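Side-chain contacts in CCMAN5 (Cellulosimicrobium cellulans, PDB 2XSG), which hydrolyses alpha-mannosidic bonds as a glycosidase of family GH92, and probably helps to expose mannose-6-phosphate on yeast-made lysosomal enzymes: residues P432-Q435 with R436-G439; A729-N733 with T734-Y738. All blocks are in the same frame, centred on the assembly; numbering follows the deposited sequence.

Contact 1 (P432-Q435 with R436-G439)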
loop_
_atom_site.group_PDB
_atom_site.type_symbol
_atom_site.label_atom_id
_atom_site.label_comp_id
_atom_site.label_asym_id
_atom_site.label_seq_id
_atom_site.Cartn_x
_atom_site.Cartn_y
_atom_site.Cartn_z
ATOM N N PRO A 432 -22.342 -1.924 13.831
ATOM C CA PRO A 432 -21.950 -2.206 15.219
ATOM C C PRO A 432 -20.509 -2.725 15.361
ATOM O O PRO A 432 -19.853 -2.438 16.369
ATOM C CB PRO A 432 -22.942 -3.289 15.654
ATOM C CG PRO A 432 -23.461 -3.857 14.371
ATOM C CD PRO A 432 -23.524 -2.707 13.439
ATOM N N ALA A 433 -20.030 -3.484 14.378
ATOM C CA ALA A 433 -18.642 -3.928 14.382
ATOM C C ALA A 433 -17.677 -2.759 14.175
ATOM O O ALA A 433 -16.582 -2.748 14.734
ATOM C CB ALA A 433 -18.410 -5.025 13.337
ATOM N N LEU A 434 -18.090 -1.784 13.375
ATOM C CA LEU A 434 -17.310 -0.568 13.205
ATOM C C LEU A 434 -17.310 0.254 14.504
ATOM O O LEU A 434 -16.274 0.816 14.870
ATOM C CB LEU A 434 -17.802 0.251 12.011
ATOM C CG LEU A 434 -17.518 -0.276 10.601
ATOM C CD1 LEU A 434 -18.363 0.462 9.586
ATOM C CD2 LEU A 434 -16.058 -0.157 10.256
ATOM N N GLN A 435 -18.445 0.289 15.215
ATOM C CA GLN A 435 -18.497 0.927 16.531
ATOM C C GLN A 435 -17.506 0.312 17.532
ATOM O O GLN A 435 -16.802 1.049 18.229
ATOM C CB GLN A 435 -19.928 0.923 17.108
ATOM C CG GLN A 435 -20.111 1.808 18.353
ATOM C CD GLN A 435 -20.333 3.285 18.030
ATOM O OE1 GLN A 435 -19.621 4.166 18.537
ATOM N NE2 GLN A 435 -21.331 3.565 17.196
ATOM N N ARG A 436 -17.433 -1.020 17.597
ATOM C CA ARG A 436 -16.502 -1.686 18.523
ATOM C C ARG A 436 -15.043 -1.430 18.134
ATOM O O ARG A 436 -14.173 -1.327 19.002
ATOM C CB ARG A 436 -16.748 -3.197 18.601
ATOM C CG ARG A 436 -18.115 -3.607 19.145
ATOM C CD ARG A 436 -18.168 -5.134 19.371
ATOM N NE ARG A 436 -18.089 -5.881 18.111
ATOM C CZ ARG A 436 -19.142 -6.163 17.348
ATOM N NH1 ARG A 436 -20.367 -5.769 17.715
ATOM N NH2 ARG A 436 -18.978 -6.840 16.217
ATOM N N LEU A 437 -14.787 -1.341 16.827
ATOM C CA LEU A 437 -13.465 -1.009 16.313
ATOM C C LEU A 437 -13.018 0.353 16.840
ATOM O O LEU A 437 -11.922 0.494 17.378
ATOM C CB LEU A 437 -13.474 -0.975 14.778
ATOM C CG LEU A 437 -12.151 -0.543 14.149
ATOM C CD1 LEU A 437 -11.141 -1.695 14.183
ATOM C CD2 LEU A 437 -12.342 -0.054 12.726
ATOM N N VAL A 438 -13.893 1.339 16.681
ATOM C CA VAL A 438 -13.632 2.702 17.106
ATOM C C VAL A 438 -13.497 2.807 18.637
ATOM O O VAL A 438 -12.635 3.533 19.145
ATOM C CB VAL A 438 -14.696 3.662 16.517
ATOM C CG1 VAL A 438 -14.550 5.080 17.079
ATOM C CG2 VAL A 438 -14.584 3.664 15.008
ATOM N N GLY A 439 -14.310 2.042 19.359
ATOM C CA GLY A 439 -14.261 2.017 20.816
ATOM C C GLY A 439 -14.999 3.217 21.365
ATOM O O GLY A 439 -15.366 4.131 20.614
#

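Contact 2 (A729-N733 with T734-Y738)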
loop_
_atom_site.group_PDB
_atom_site.type_symbol
_atom_site.label_atom_id
_atom_site.label_comp_id
_atom_site.label_asym_id
_atom_site.label_seq_id
_atom_site.Cartn_x
_atom_site.Cartn_y
_atom_site.Cartn_z
ATOM N N ALA A 729 -14.785 28.475 -17.496
ATOM C CA ALA A 729 -15.157 29.618 -16.666
ATOM C C ALA A 729 -14.140 29.849 -15.557
ATOM O O ALA A 729 -13.594 28.887 -15.009
ATOM C CB ALA A 729 -16.563 29.397 -16.058
ATOM N N THR A 730 -13.893 31.126 -15.237
ATOM C CA THR A 730 -12.915 31.507 -14.210
ATOM C C THR A 730 -13.141 30.711 -12.931
ATOM O O THR A 730 -14.251 30.639 -12.428
ATOM C CB THR A 730 -12.967 33.020 -13.880
ATOM O OG1 THR A 730 -12.801 33.763 -15.081
ATOM C CG2 THR A 730 -11.821 33.418 -12.930
ATOM N N PHE A 731 -12.073 30.110 -12.424
ATOM C CA PHE A 731 -12.136 29.257 -11.256
ATOM C C PHE A 731 -11.129 29.747 -10.204
ATOM O O PHE A 731 -9.938 29.901 -10.499
ATOM C CB PHE A 731 -11.838 27.819 -11.669
ATOM C CG PHE A 731 -11.870 26.845 -10.537
ATOM C CD1 PHE A 731 -13.049 26.626 -9.811
ATOM C CD2 PHE A 731 -10.740 26.105 -10.223
ATOM C CE1 PHE A 731 -13.076 25.705 -8.750
ATOM C CE2 PHE A 731 -10.760 25.176 -9.190
ATOM C CZ PHE A 731 -11.934 24.988 -8.441
ATOM N N GLY A 732 -11.609 29.989 -8.988
ATOM C CA GLY A 732 -10.760 30.562 -7.951
ATOM C C GLY A 732 -10.749 29.826 -6.625
ATOM O O GLY A 732 -10.316 30.389 -5.617
ATOM N N ASN A 733 -11.243 28.588 -6.609
ATOM C CA ASN A 733 -11.207 27.768 -5.398
ATOM C C ASN A 733 -9.988 26.862 -5.424
ATOM O O ASN A 733 -9.544 26.459 -6.495
ATOM C CB ASN A 733 -12.489 26.932 -5.238
ATOM C CG ASN A 733 -13.728 27.783 -4.986
ATOM O OD1 ASN A 733 -13.646 28.969 -4.680
ATOM N ND2 ASN A 733 -14.880 27.168 -5.124
ATOM N N THR A 734 -9.461 26.546 -4.247
ATOM C CA THR A 734 -8.269 25.712 -4.108
ATOM C C THR A 734 -8.633 24.263 -3.712
ATOM O O THR A 734 -7.789 23.497 -3.242
ATOM C CB THR A 734 -7.258 26.350 -3.134
ATOM O OG1 THR A 734 -7.939 26.792 -1.949
ATOM C CG2 THR A 734 -6.552 27.563 -3.805
ATOM N N TRP A 735 -9.904 23.919 -3.928
ATOM C CA TRP A 735 -10.434 22.568 -3.736
ATOM C C TRP A 735 -11.475 22.290 -4.817
ATOM O O TRP A 735 -12.132 23.215 -5.318
ATOM C CB TRP A 735 -11.079 22.425 -2.350
ATOM C CG TRP A 735 -12.247 23.362 -2.111
ATOM C CD1 TRP A 735 -12.191 24.623 -1.572
ATOM C CD2 TRP A 735 -13.635 23.115 -2.411
ATOM N NE1 TRP A 735 -13.454 25.170 -1.516
ATOM C CE2 TRP A 735 -14.357 24.273 -2.030
ATOM C CE3 TRP A 735 -14.337 22.033 -2.972
ATOM C CZ2 TRP A 735 -15.756 24.375 -2.177
ATOM C CZ3 TRP A 735 -15.725 22.131 -3.116
ATOM C CH2 TRP A 735 -16.415 23.303 -2.730
ATOM N N VAL A 736 -11.625 21.024 -5.187
ATOM C CA VAL A 736 -12.686 20.628 -6.101
ATOM C C VAL A 736 -13.454 19.433 -5.530
ATOM O O VAL A 736 -12.894 18.620 -4.771
ATOM C CB VAL A 736 -12.170 20.283 -7.538
ATOM C CG1 VAL A 736 -11.054 21.228 -7.985
ATOM C CG2 VAL A 736 -11.674 18.868 -7.589
ATOM N N ASP A 737 -14.726 19.320 -5.907
ATOM C CA ASP A 737 -15.538 18.194 -5.473
ATOM C C ASP A 737 -15.282 16.968 -6.327
ATOM O O ASP A 737 -15.023 17.081 -7.537
ATOM C CB ASP A 737 -17.018 18.526 -5.492
ATOM C CG ASP A 737 -17.805 17.660 -4.523
ATOM O OD1 ASP A 737 -18.524 16.738 -5.001
ATOM O OD2 ASP A 737 -17.651 17.882 -3.287
ATOM N N TYR A 738 -15.370 15.800 -5.689
ATOM C CA TYR A 738 -15.283 14.513 -6.382
ATOM C C TYR A 738 -16.224 14.436 -7.593
ATOM O O TYR A 738 -15.834 13.947 -8.669
ATOM C CB TYR A 738 -15.590 13.387 -5.404
ATOM C CG TYR A 738 -15.573 11.997 -6.004
ATOM C CD1 TYR A 738 -14.371 11.344 -6.260
ATOM C CD2 TYR A 738 -16.773 11.325 -6.295
ATOM C CE1 TYR A 738 -14.360 10.059 -6.803
ATOM C CE2 TYR A 738 -16.776 10.045 -6.843
ATOM C CZ TYR A 738 -15.568 9.412 -7.086
ATOM O OH TYR A 738 -15.550 8.154 -7.624
HETATM O O HOH W 1 -14.536 24.243 -5.844
#

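Contact 1 (P432-Q435 with R436-G439)
Pro-432 to Gln-435 hand their carbonyls one by one to the amides of Arg-436 to Gly-439, and these four i to i+4 bonds define the closing turns of alpha-helix 427-438. Gly-439 N lies 2.9 Å from Gln-435 O. At the other end of the series, Arg-436 N lies 3.1 Å from Pro-432 O. Helical geometry stops at Gly-439, whose phi of 80° suits a residue without a side chain. Within the catalytic domain, probably an (alpha/alpha)6 barrel as in other GH92 enzymes, this helix packs against helices 368-387 and 455-474. The longest side chain folds back along the helix. In Arg-436, CG stands anti to the carbonyl carbon and the chain bends at chi3 (-66°), which lays one guanidinium face over the backbone of the preceding turn. Arg-436 CZ is 3.7 Å from Ala-433 CA, and Arg-436 NH2 reaches Ala-433 CB at 3.5 Å. Pro-432 O lies above the same face, offset toward the rim, 3.6 Å from Arg-436 NH1. The charge is met outside the turn, where Arg-436 NH1 forms a salt bridge with Glu-386 of helix 368-387. Toward that helix, Leu-434 and Leu-437 both touch Phe-382, while their own CD2 methyls approach only to 4.5 Å, a light contact. Val-438 has CG1 anti to its backbone N (chi1 173°), placing CG2 on the N side, next to the carbonyl its amide uses: Val-438 CG2 lies 3.3 Å from Leu-434 O.

Contact 2 (A729-N733 with T734-Y738)
Phe-731 meets Trp-735 and Val-736 across the short connection that carries strand 729-730, at the edge of a six-stranded mixed sheet, over to strand 735-737 of a separate three-stranded antiparallel sheet. No direct hydrogen bond spans the two segments. The compact part is built on the phenyl ring: with CG anti to the backbone N (chi1 180°), it extends toward strand 735-737, and the edge of Phe-731 at CZ meets Trp-735 O at 3.6 Å, close to the ring plane. The same Phe-731 CZ touches Val-736 CG1 at 3.9 Å, the two side chains crossing at about a right angle, and Val-736 is buried. The other half is looser and hydrated. Asn-733 and Trp-735, both partly exposed, run side by side in the same direction, their amide and indole planes only 12° apart, yet Asn-733 ND2 comes no nearer than 4.2 Å to Trp-735 CZ2. Both are fixed from outside by one residue, since Asn-733 OD1 accepts from Ala-763 N while Trp-735 NE1 donates to Ala-763 O. One water bridges the two residues: it lies above a rim of the indole and near the phenyl plane, accepts from Asn-733 ND2 at 3.0 Å and donates to Trp-735 O at 2.7 Å.

Contact 1 closes long before contact 2 opens; the two lie in series, in two separate stretches of the GH92 catalytic domain, with centres 36 Å apart and nearest atoms about 19 Å apart, so they do not touch. They share no helix, strand or sheet: 432-439 ends a helix of the helical part, whereas 729-738 joins two of the sheets near the C-terminal end of the chain. Both segments of chain have neighbours near helix 409-418. Leu-434, Leu-437 and Val-438 touch its start at Ser-409 or Ser-410, and Tyr-738, at the end of 729-738, packs on Lys-419 and Phe-421 just past that helix.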